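Local coordinates for protein CalG4 (Micromonospora echinospora, PDB 3IA7) that is of unassigned function but has the GT-B fold, two Rossmann-like domains, and forms a pair of identical chains, at residues H262-I267 and N282-Q287; L234-G239 and A300-G305; H6-N11 and N101-V106. All blocks are in the same frame, centred on the assembly; numbering follows the deposited sequence.

Interaction 1. Residues H262-I267 and N282-Q287; sequences HVVMAI and NVEAHQ
Glu284 and His262 meet on one face of two parallel strands that run in step from Val263 beside Val283 to Ala266 beside His286. From the backbone outward, the glutamate's CB leaves on the face shared with Val264, Ala266 and His286. CG then lies between the backbone N and the carbonyl carbon (chi1 58°), which brings it toward the neighbouring strand, 3.6 Å from Val263 O. CD comes within 4.0 Å of Val264 CG2, a methyl that lies alongside the glutamate and points the same way. At the tip, Glu284 OE2 takes a short, straight hydrogen bond from His262 NE2 (2.6 Å, 172° at the hydrogen). That bond lies in the imidazole plane and reaches the oxygen on its anti side, with ring and carboxylate nearly perpendicular at 87°. The other oxygen, Glu284 OE1, accepts His286 NE2 at 2.8 Å, again from within the ring plane. Trp224 NE1 also donates to OE2, so three N-H groups hold the carboxylate and fix its rotation, which would probably favour its charged form. On the reverse face, the selenomethionine Met265 bends at its far end and lays CE against Val283 CG1 (3.9 Å) and Ala285 CB (4.0 Å). Beneath the side chains, five backbone hydrogen bonds zip the strands together, from Val263 N to Asn282 O (2.8 Å) through to Ile267 N to His286 O. Helix 246-256 packs on the Val263 and Met265 side, while helix 291-295 touches Val264 and Ala266 on the other. Strand 283-286 is outermost in its sheet within the chain, and its His286 stacks edge-to-face with Trp288 of the second subunit; strand 262-266 has strand 233-237 as its other neighbour.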
loop_
_atom_site.group_PDB
_atom_site.type_symbol
_atom_site.label_atom_id
_atom_site.label_comp_id
_atom_site.label_asym_id
_atom_site.label_seq_id
_atom_site.Cartn_x
_atom_site.Cartn_y
_atom_site.Cartn_z
ATOM N N HIS A 262 -18.372 10.609 -14.016
ATOM C CA HIS A 262 -17.225 9.924 -14.620
ATOM C C HIS A 262 -17.059 8.603 -13.909
ATOM O O HIS A 262 -16.893 8.562 -12.657
ATOM C CB HIS A 262 -15.939 10.735 -14.526
ATOM C CG HIS A 262 -14.783 10.061 -15.227
ATOM N ND1 HIS A 262 -14.557 10.190 -16.585
ATOM C CD2 HIS A 262 -13.826 9.224 -14.769
ATOM C CE1 HIS A 262 -13.488 9.483 -16.924
ATOM N NE2 HIS A 262 -13.037 8.879 -15.843
ATOM N N VAL A 263 -17.086 7.521 -14.690
ATOM C CA VAL A 263 -17.127 6.158 -14.093
ATOM C C VAL A 263 -15.793 5.446 -14.364
ATOM O O VAL A 263 -15.330 5.362 -15.532
ATOM C CB VAL A 263 -18.341 5.327 -14.651
ATOM C CG1 VAL A 263 -18.338 3.862 -14.058
ATOM C CG2 VAL A 263 -19.683 6.071 -14.340
ATOM N N VAL A 264 -15.187 4.925 -13.300
ATOM C CA VAL A 264 -13.990 4.085 -13.440
ATOM C C VAL A 264 -14.346 2.652 -13.070
ATOM O O VAL A 264 -14.805 2.405 -11.948
ATOM C CB VAL A 264 -12.820 4.572 -12.555
ATOM C CG1 VAL A 264 -11.600 3.640 -12.735
ATOM C CG2 VAL A 264 -12.499 6.041 -12.833
HETATM N N MSE A 265 -14.185 1.744 -14.031
HETATM C CA MSE A 265 -14.544 0.354 -13.799
HETATM C C MSE A 265 -13.276 -0.470 -13.749
HETATM O O MSE A 265 -12.492 -0.472 -14.707
HETATM C CB MSE A 265 -15.536 -0.177 -14.842
HETATM C CG MSE A 265 -16.651 0.849 -15.185
HETATM SE SE MSE A 265 -18.162 -0.007 -15.995
HETATM C CE MSE A 265 -17.251 -0.380 -17.744
ATOM N N ALA A 266 -13.057 -1.149 -12.622
ATOM C CA ALA A 266 -11.929 -2.090 -12.450
ATOM C C ALA A 266 -12.479 -3.493 -12.653
ATOM O O ALA A 266 -13.312 -3.973 -11.851
ATOM C CB ALA A 266 -11.337 -1.969 -11.064
ATOM N N ILE A 267 -12.042 -4.144 -13.725
ATOM C CA ILE A 267 -12.663 -5.387 -14.165
ATOM C C ILE A 267 -11.839 -6.647 -13.833
ATOM O O ILE A 267 -12.261 -7.758 -14.086
ATOM C CB ILE A 267 -13.090 -5.331 -15.668
ATOM C CG1 ILE A 267 -11.859 -5.448 -16.605
ATOM C CG2 ILE A 267 -13.957 -4.114 -15.964
ATOM C CD1 ILE A 267 -12.217 -5.461 -18.100
ATOM N N ASN A 282 -17.279 9.113 -20.918
ATOM C CA ASN A 282 -17.148 9.389 -19.467
ATOM C C ASN A 282 -17.058 8.100 -18.662
ATOM O O ASN A 282 -17.212 8.090 -17.423
ATOM C CB ASN A 282 -18.328 10.251 -18.983
ATOM C CG ASN A 282 -19.649 9.566 -19.176
ATOM O OD1 ASN A 282 -19.838 8.863 -20.173
ATOM N ND2 ASN A 282 -20.601 9.791 -18.248
ATOM N N VAL A 283 -16.744 7.004 -19.344
ATOM C CA VAL A 283 -16.562 5.705 -18.660
ATOM C C VAL A 283 -15.232 5.083 -19.118
ATOM O O VAL A 283 -14.973 5.000 -20.320
ATOM C CB VAL A 283 -17.737 4.755 -19.010
ATOM C CG1 VAL A 283 -17.613 3.425 -18.274
ATOM C CG2 VAL A 283 -19.046 5.430 -18.645
ATOM N N GLU A 284 -14.402 4.669 -18.162
ATOM C CA GLU A 284 -13.154 4.006 -18.493
ATOM C C GLU A 284 -13.070 2.650 -17.797
ATOM O O GLU A 284 -13.491 2.490 -16.637
ATOM C CB GLU A 284 -11.987 4.898 -18.132
ATOM C CG GLU A 284 -11.908 5.339 -16.666
ATOM C CD GLU A 284 -10.716 6.286 -16.458
ATOM O OE1 GLU A 284 -9.614 5.895 -16.874
ATOM O OE2 GLU A 284 -10.867 7.412 -15.919
ATOM N N ALA A 285 -12.518 1.676 -18.488
ATOM C CA ALA A 285 -12.403 0.353 -17.899
ATOM C C ALA A 285 -10.951 -0.115 -17.904
ATOM O O ALA A 285 -10.238 0.084 -18.891
ATOM C CB ALA A 285 -13.316 -0.633 -18.655
ATOM N N HIS A 286 -10.513 -0.728 -16.799
ATOM C CA HIS A 286 -9.121 -1.154 -16.645
ATOM C C HIS A 286 -9.159 -2.491 -15.943
ATOM O O HIS A 286 -9.993 -2.680 -15.052
ATOM C CB HIS A 286 -8.402 -0.205 -15.685
ATOM C CG HIS A 286 -8.337 1.202 -16.157
ATOM N ND1 HIS A 286 -7.302 1.674 -16.928
ATOM C CD2 HIS A 286 -9.190 2.241 -15.980
ATOM C CE1 HIS A 286 -7.531 2.946 -17.217
ATOM N NE2 HIS A 286 -8.658 3.314 -16.639
ATOM N N GLN A 287 -8.263 -3.401 -16.289
ATOM C CA GLN A 287 -8.100 -4.593 -15.471
ATOM C C GLN A 287 -7.688 -4.233 -14.043
ATOM O O GLN A 287 -8.247 -4.784 -13.104
ATOM C CB GLN A 287 -7.112 -5.569 -16.083
ATOM C CG GLN A 287 -7.648 -6.255 -17.371
ATOM C CD GLN A 287 -6.795 -7.440 -17.813
ATOM O OE1 GLN A 287 -5.591 -7.492 -17.549
ATOM N NE2 GLN A 287 -7.420 -8.411 -18.446
#

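Interaction 2. Residues L234-G239 and A300-G305; sequences LLVSLG and ACLTHG
Leu235 O receives the shortest polar bond between these strands, from Leu302 N at 2.7 Å, and the CA of Cys301 adds a C-H...O contact to the same oxygen. The parallel ladder continues on either side: Leu235 N donates to Ala300 O at a longer 3.2 Å, and Ser237 N to Leu302 O at 2.9 Å. On one face, Val236 and Leu302 lie side by side and point the same way, with Val236 CG2 4.1 Å from Leu302 CD2. Leu234 joins them by folding its CD1 over the neighbouring backbone, 3.5 Å from Ala300 O and also against the CB atoms of Ala300 and Leu302. The opposite face carries Leu235 and Cys301, in looser touch through CG and SG. Past the strands the character changes. His304 has CG between its backbone N and carbonyl carbon (chi1 52°), a turn that sets the imidazole flat over the Leu238-Gly239 peptide. Leu238 O sits 3.5 Å above the ring plane of His304, over its centre, and Gly239 N comes 3.4 Å from His304 CE1. Leu238 O also accepts a hydrogen bond from Gln241 NE2. At the ring's near corner, ND1 makes weak bonds to Ser237 O across the contact and to Thr303 OG1 beside it. Helix 246-256 covers Leu234 and Leu302, helix 291-295 covers Leu235 on the other face, and strands 233-237 and 298-303 are the two central strands of the six. The chemistry therefore divides in two: backbone hydrogen bonds under an aliphatic cover inside the domain, then, where the strands give way to loops, a histidine lying with its face over a peptide, its one bond across the contact being weak.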
loop_
_atom_site.group_PDB
_atom_site.type_symbol
_atom_site.label_atom_id
_atom_site.label_comp_id
_atom_site.label_asym_id
_atom_site.label_seq_id
_atom_site.Cartn_x
_atom_site.Cartn_y
_atom_site.Cartn_z
ATOM N N LEU A 234 -17.627 7.806 -9.867
ATOM C CA LEU A 234 -18.021 6.510 -9.370
ATOM C C LEU A 234 -16.932 5.496 -9.623
ATOM O O LEU A 234 -16.433 5.379 -10.766
ATOM C CB LEU A 234 -19.324 6.062 -10.045
ATOM C CG LEU A 234 -19.831 4.632 -9.718
ATOM C CD1 LEU A 234 -20.262 4.433 -8.231
ATOM C CD2 LEU A 234 -20.954 4.236 -10.645
ATOM N N LEU A 235 -16.556 4.738 -8.584
ATOM C CA LEU A 235 -15.708 3.552 -8.796
ATOM C C LEU A 235 -16.593 2.315 -8.797
ATOM O O LEU A 235 -17.407 2.111 -7.886
ATOM C CB LEU A 235 -14.614 3.425 -7.711
ATOM C CG LEU A 235 -13.696 2.149 -7.740
ATOM C CD1 LEU A 235 -12.986 2.048 -9.030
ATOM C CD2 LEU A 235 -12.674 2.193 -6.622
ATOM N N VAL A 236 -16.422 1.495 -9.803
ATOM C CA VAL A 236 -17.117 0.230 -9.909
ATOM C C VAL A 236 -16.086 -0.917 -9.894
ATOM O O VAL A 236 -15.142 -0.945 -10.707
ATOM C CB VAL A 236 -17.916 0.101 -11.233
ATOM C CG1 VAL A 236 -18.626 -1.288 -11.256
ATOM C CG2 VAL A 236 -18.912 1.250 -11.372
ATOM N N SER A 237 -16.263 -1.862 -8.985
ATOM C CA SER A 237 -15.310 -2.990 -8.945
ATOM C C SER A 237 -15.996 -4.241 -8.449
ATOM O O SER A 237 -16.740 -4.160 -7.490
ATOM C CB SER A 237 -14.172 -2.629 -7.992
ATOM O OG SER A 237 -13.220 -3.675 -7.978
ATOM N N LEU A 238 -15.726 -5.404 -9.045
ATOM C CA LEU A 238 -16.289 -6.658 -8.531
ATOM C C LEU A 238 -15.204 -7.599 -8.030
ATOM O O LEU A 238 -15.445 -8.789 -7.827
ATOM C CB LEU A 238 -17.093 -7.383 -9.622
ATOM C CG LEU A 238 -18.359 -6.705 -10.187
ATOM C CD1 LEU A 238 -19.074 -7.697 -11.157
ATOM C CD2 LEU A 238 -19.288 -6.268 -9.068
ATOM N N GLY A 239 -14.006 -7.058 -7.862
ATOM C CA GLY A 239 -12.819 -7.824 -7.513
ATOM C C GLY A 239 -12.181 -8.504 -8.726
ATOM O O GLY A 239 -12.526 -8.242 -9.891
ATOM N N ALA A 300 -19.082 7.803 -4.618
ATOM C CA ALA A 300 -19.648 6.528 -4.276
ATOM C C ALA A 300 -18.795 5.440 -4.884
ATOM O O ALA A 300 -18.038 5.682 -5.852
ATOM C CB ALA A 300 -21.116 6.368 -4.838
ATOM N N CYS A 301 -19.021 4.236 -4.372
ATOM C CA CYS A 301 -18.376 3.032 -4.923
ATOM C C CYS A 301 -19.419 1.948 -5.083
ATOM O O CYS A 301 -20.164 1.670 -4.128
ATOM C CB CYS A 301 -17.265 2.576 -3.944
ATOM S SG CYS A 301 -16.372 1.073 -4.532
ATOM N N LEU A 302 -19.458 1.297 -6.246
ATOM C CA LEU A 302 -20.352 0.229 -6.479
ATOM C C LEU A 302 -19.509 -1.033 -6.493
ATOM O O LEU A 302 -18.636 -1.189 -7.367
ATOM C CB LEU A 302 -21.045 0.404 -7.858
ATOM C CG LEU A 302 -21.940 -0.708 -8.409
ATOM C CD1 LEU A 302 -23.150 -1.055 -7.549
ATOM C CD2 LEU A 302 -22.406 -0.277 -9.804
ATOM N N THR A 303 -19.769 -1.938 -5.558
ATOM C CA THR A 303 -18.827 -3.033 -5.299
ATOM C C THR A 303 -19.534 -4.283 -4.834
ATOM O O THR A 303 -20.712 -4.231 -4.487
ATOM C CB THR A 303 -17.701 -2.629 -4.272
ATOM O OG1 THR A 303 -16.761 -3.700 -4.157
ATOM C CG2 THR A 303 -18.269 -2.371 -2.898
ATOM N N HIS A 304 -18.826 -5.416 -4.868
ATOM C CA HIS A 304 -19.349 -6.707 -4.395
ATOM C C HIS A 304 -19.489 -6.799 -2.853
ATOM O O HIS A 304 -20.355 -7.511 -2.339
ATOM C CB HIS A 304 -18.517 -7.877 -4.952
ATOM C CG HIS A 304 -17.042 -7.738 -4.710
ATOM N ND1 HIS A 304 -16.343 -6.574 -4.987
ATOM C CD2 HIS A 304 -16.129 -8.612 -4.219
ATOM C CE1 HIS A 304 -15.076 -6.727 -4.646
ATOM N NE2 HIS A 304 -14.915 -7.960 -4.189
ATOM N N GLY A 305 -18.666 -6.095 -2.107
ATOM C CA GLY A 305 -18.922 -6.012 -0.662
ATOM C C GLY A 305 -18.104 -6.956 0.218
ATOM O O GLY A 305 -18.466 -7.194 1.362
#

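Interaction 3. Residues H6-N11 and N101-V106; sequences HILFAN and NPPDLV
This is a parallel pairing of strands 6-10 and 105-109 in the interior of the seven-stranded sheet, joined at the ends where both strands begin. The pairing is opened by His6 and Asp104, which grip each other twice. His6 N donates to Asp104 OD2 (2.8 Å, 172° at the hydrogen), reaching that oxygen from above the carboxylate plane, and Asp104 N returns a bond to His6 O at 2.8 Å. The first of these bonds is set up by the aspartate's CG lying beside its own backbone N (chi1 -62°), which turns OD2 toward His6 N. Leu105 N adds a weak, bent bond to His6 O, after which regular pairing takes over with Leu8 N to Leu105 O at 2.9 Å. The imidazole of His6 lies across Pro103 in a CH-pi contact: Pro103 CB is 4.0 Å from the centroid of the His6 ring and only 13° off its normal. At the ring edge, a water in the imidazole plane sits 2.7 Å from His6 ND1 and donates to Pro102 O, while NE2 is bonded to Thr36 OG1 on the next strand. With one face on the proline and both nitrogens engaged, the ring's rotation is well fixed. Pro103 also turns its CG against Leu8 CB (3.7 Å), and Trp123 of helix 113-123 packs on both residues. On the other face, Ile7 CG2 and Leu105 CD2 meet side by side at 4.0 Å. These are the first and fourth strands of the 3-2-1-4-5-6-7 order, the central neighbours of a Rossmann-like sheet, where the chain crosses from one half to the other, as expected for the N-terminal domain of a GT-B protein.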
loop_
_atom_site.group_PDB
_atom_site.type_symbol
_atom_site.label_atom_id
_atom_site.label_comp_id
_atom_site.label_asym_id
_atom_site.label_seq_id
_atom_site.Cartn_x
_atom_site.Cartn_y
_atom_site.Cartn_z
ATOM N N HIS A 6 11.977 -15.595 16.499
ATOM C CA HIS A 6 11.624 -16.372 15.333
ATOM C C HIS A 6 10.099 -16.539 15.357
ATOM O O HIS A 6 9.524 -17.177 16.266
ATOM C CB HIS A 6 12.322 -17.735 15.320
ATOM C CG HIS A 6 12.041 -18.527 14.073
ATOM N ND1 HIS A 6 12.375 -19.858 13.937
ATOM C CD2 HIS A 6 11.446 -18.170 12.908
ATOM C CE1 HIS A 6 12.021 -20.279 12.732
ATOM N NE2 HIS A 6 11.460 -19.277 12.084
ATOM N N ILE A 7 9.441 -15.917 14.386
ATOM C CA ILE A 7 7.997 -15.887 14.414
ATOM C C ILE A 7 7.465 -16.644 13.209
ATOM O O ILE A 7 7.816 -16.311 12.063
ATOM C CB ILE A 7 7.489 -14.413 14.416
ATOM C CG1 ILE A 7 8.013 -13.673 15.690
ATOM C CG2 ILE A 7 5.943 -14.460 14.368
ATOM C CD1 ILE A 7 7.541 -12.205 15.816
ATOM N N LEU A 8 6.642 -17.661 13.434
ATOM C CA LEU A 8 6.062 -18.410 12.299
ATOM C C LEU A 8 4.616 -17.986 12.024
ATOM O O LEU A 8 3.801 -17.898 12.972
ATOM C CB LEU A 8 6.142 -19.904 12.525
ATOM C CG LEU A 8 5.287 -20.704 11.535
ATOM C CD1 LEU A 8 6.117 -20.898 10.277
ATOM C CD2 LEU A 8 4.925 -22.038 12.124
ATOM N N PHE A 9 4.326 -17.692 10.760
ATOM C CA PHE A 9 2.940 -17.432 10.337
ATOM C C PHE A 9 2.407 -18.659 9.613
ATOM O O PHE A 9 2.998 -19.160 8.668
ATOM C CB PHE A 9 2.878 -16.248 9.367
ATOM C CG PHE A 9 2.948 -14.916 10.009
ATOM C CD1 PHE A 9 4.095 -14.500 10.697
ATOM C CD2 PHE A 9 1.886 -14.026 9.881
ATOM C CE1 PHE A 9 4.162 -13.219 11.289
ATOM C CE2 PHE A 9 1.943 -12.734 10.456
ATOM C CZ PHE A 9 3.095 -12.339 11.183
ATOM N N ALA A 10 1.281 -19.148 10.063
ATOM C CA ALA A 10 0.557 -20.224 9.342
ATOM C C ALA A 10 -0.698 -19.631 8.709
ATOM O O ALA A 10 -1.590 -19.107 9.445
ATOM C CB ALA A 10 0.188 -21.365 10.320
ATOM N N ASN A 11 -0.815 -19.719 7.377
ATOM C CA ASN A 11 -1.959 -19.164 6.691
ATOM C C ASN A 11 -2.398 -20.068 5.538
ATOM O O ASN A 11 -1.612 -20.897 5.036
ATOM C CB ASN A 11 -1.668 -17.749 6.134
ATOM C CG ASN A 11 -2.946 -16.854 6.062
ATOM O OD1 ASN A 11 -4.093 -17.321 6.123
ATOM N ND2 ASN A 11 -2.728 -15.562 6.028
ATOM N N ASN A 101 13.637 -27.657 15.649
ATOM C CA ASN A 101 13.934 -26.236 15.873
ATOM C C ASN A 101 12.724 -25.293 15.775
ATOM O O ASN A 101 12.673 -24.422 14.893
ATOM C CB ASN A 101 15.012 -25.797 14.910
ATOM C CG ASN A 101 16.268 -26.523 15.163
ATOM O OD1 ASN A 101 16.694 -26.576 16.305
ATOM N ND2 ASN A 101 16.832 -27.167 14.146
ATOM N N PRO A 102 11.769 -25.440 16.718
ATOM C CA PRO A 102 10.513 -24.679 16.639
ATOM C C PRO A 102 10.726 -23.179 16.786
ATOM O O PRO A 102 11.711 -22.751 17.461
ATOM C CB PRO A 102 9.721 -25.181 17.850
ATOM C CG PRO A 102 10.755 -25.646 18.817
ATOM C CD PRO A 102 11.803 -26.287 17.928
ATOM N N PRO A 103 9.787 -22.377 16.228
ATOM C CA PRO A 103 9.863 -20.930 16.364
ATOM C C PRO A 103 9.514 -20.514 17.802
ATOM O O PRO A 103 9.022 -21.323 18.563
ATOM C CB PRO A 103 8.773 -20.440 15.389
ATOM C CG PRO A 103 7.688 -21.506 15.450
ATOM C CD PRO A 103 8.557 -22.809 15.506
ATOM N N ASP A 104 9.677 -19.241 18.126
ATOM C CA ASP A 104 9.310 -18.679 19.446
ATOM C C ASP A 104 7.810 -18.368 19.579
ATOM O O ASP A 104 7.272 -18.286 20.676
ATOM C CB ASP A 104 10.053 -17.366 19.614
ATOM C CG ASP A 104 11.547 -17.547 19.602
ATOM O OD1 ASP A 104 12.017 -18.588 20.091
ATOM O OD2 ASP A 104 12.246 -16.658 19.083
ATOM N N LEU A 105 7.151 -18.165 18.447
ATOM C CA LEU A 105 5.738 -17.731 18.450
ATOM C C LEU A 105 5.031 -18.242 17.179
ATOM O O LEU A 105 5.647 -18.203 16.122
ATOM C CB LEU A 105 5.680 -16.200 18.476
ATOM C CG LEU A 105 4.265 -15.632 18.381
ATOM C CD1 LEU A 105 3.452 -15.916 19.698
ATOM C CD2 LEU A 105 4.341 -14.115 18.018
ATOM N N VAL A 106 3.783 -18.724 17.288
ATOM C CA VAL A 106 2.976 -19.172 16.137
ATOM C C VAL A 106 1.900 -18.119 15.894
ATOM O O VAL A 106 1.137 -17.748 16.817
ATOM C CB VAL A 106 2.318 -20.567 16.435
ATOM C CG1 VAL A 106 1.344 -21.026 15.317
ATOM C CG2 VAL A 106 3.433 -21.637 16.674
HETATM O O HOH W 1 13.691 -20.961 16.036
#

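From the N terminus, interaction 3 comes first: strand 6-10 waits for the chain to build strands 34-39 and 53-56 and their helices before residues 101-106 return beside it. That loop is complete before the other two begin. Residues 234-239 then open interaction 2, and before 300-305 closes it the chain forms interaction 1 entirely within the interval, with a helix-free excursion between 267 and 282. Interactions 1 and 2 adjoin in one sheet, where strands 262-266 and 233-237 are neighbours. Interaction 3 lies in the other domain's sheet, its centre about 42 Å from that of interaction 1 and about 37 Å from that of interaction 2.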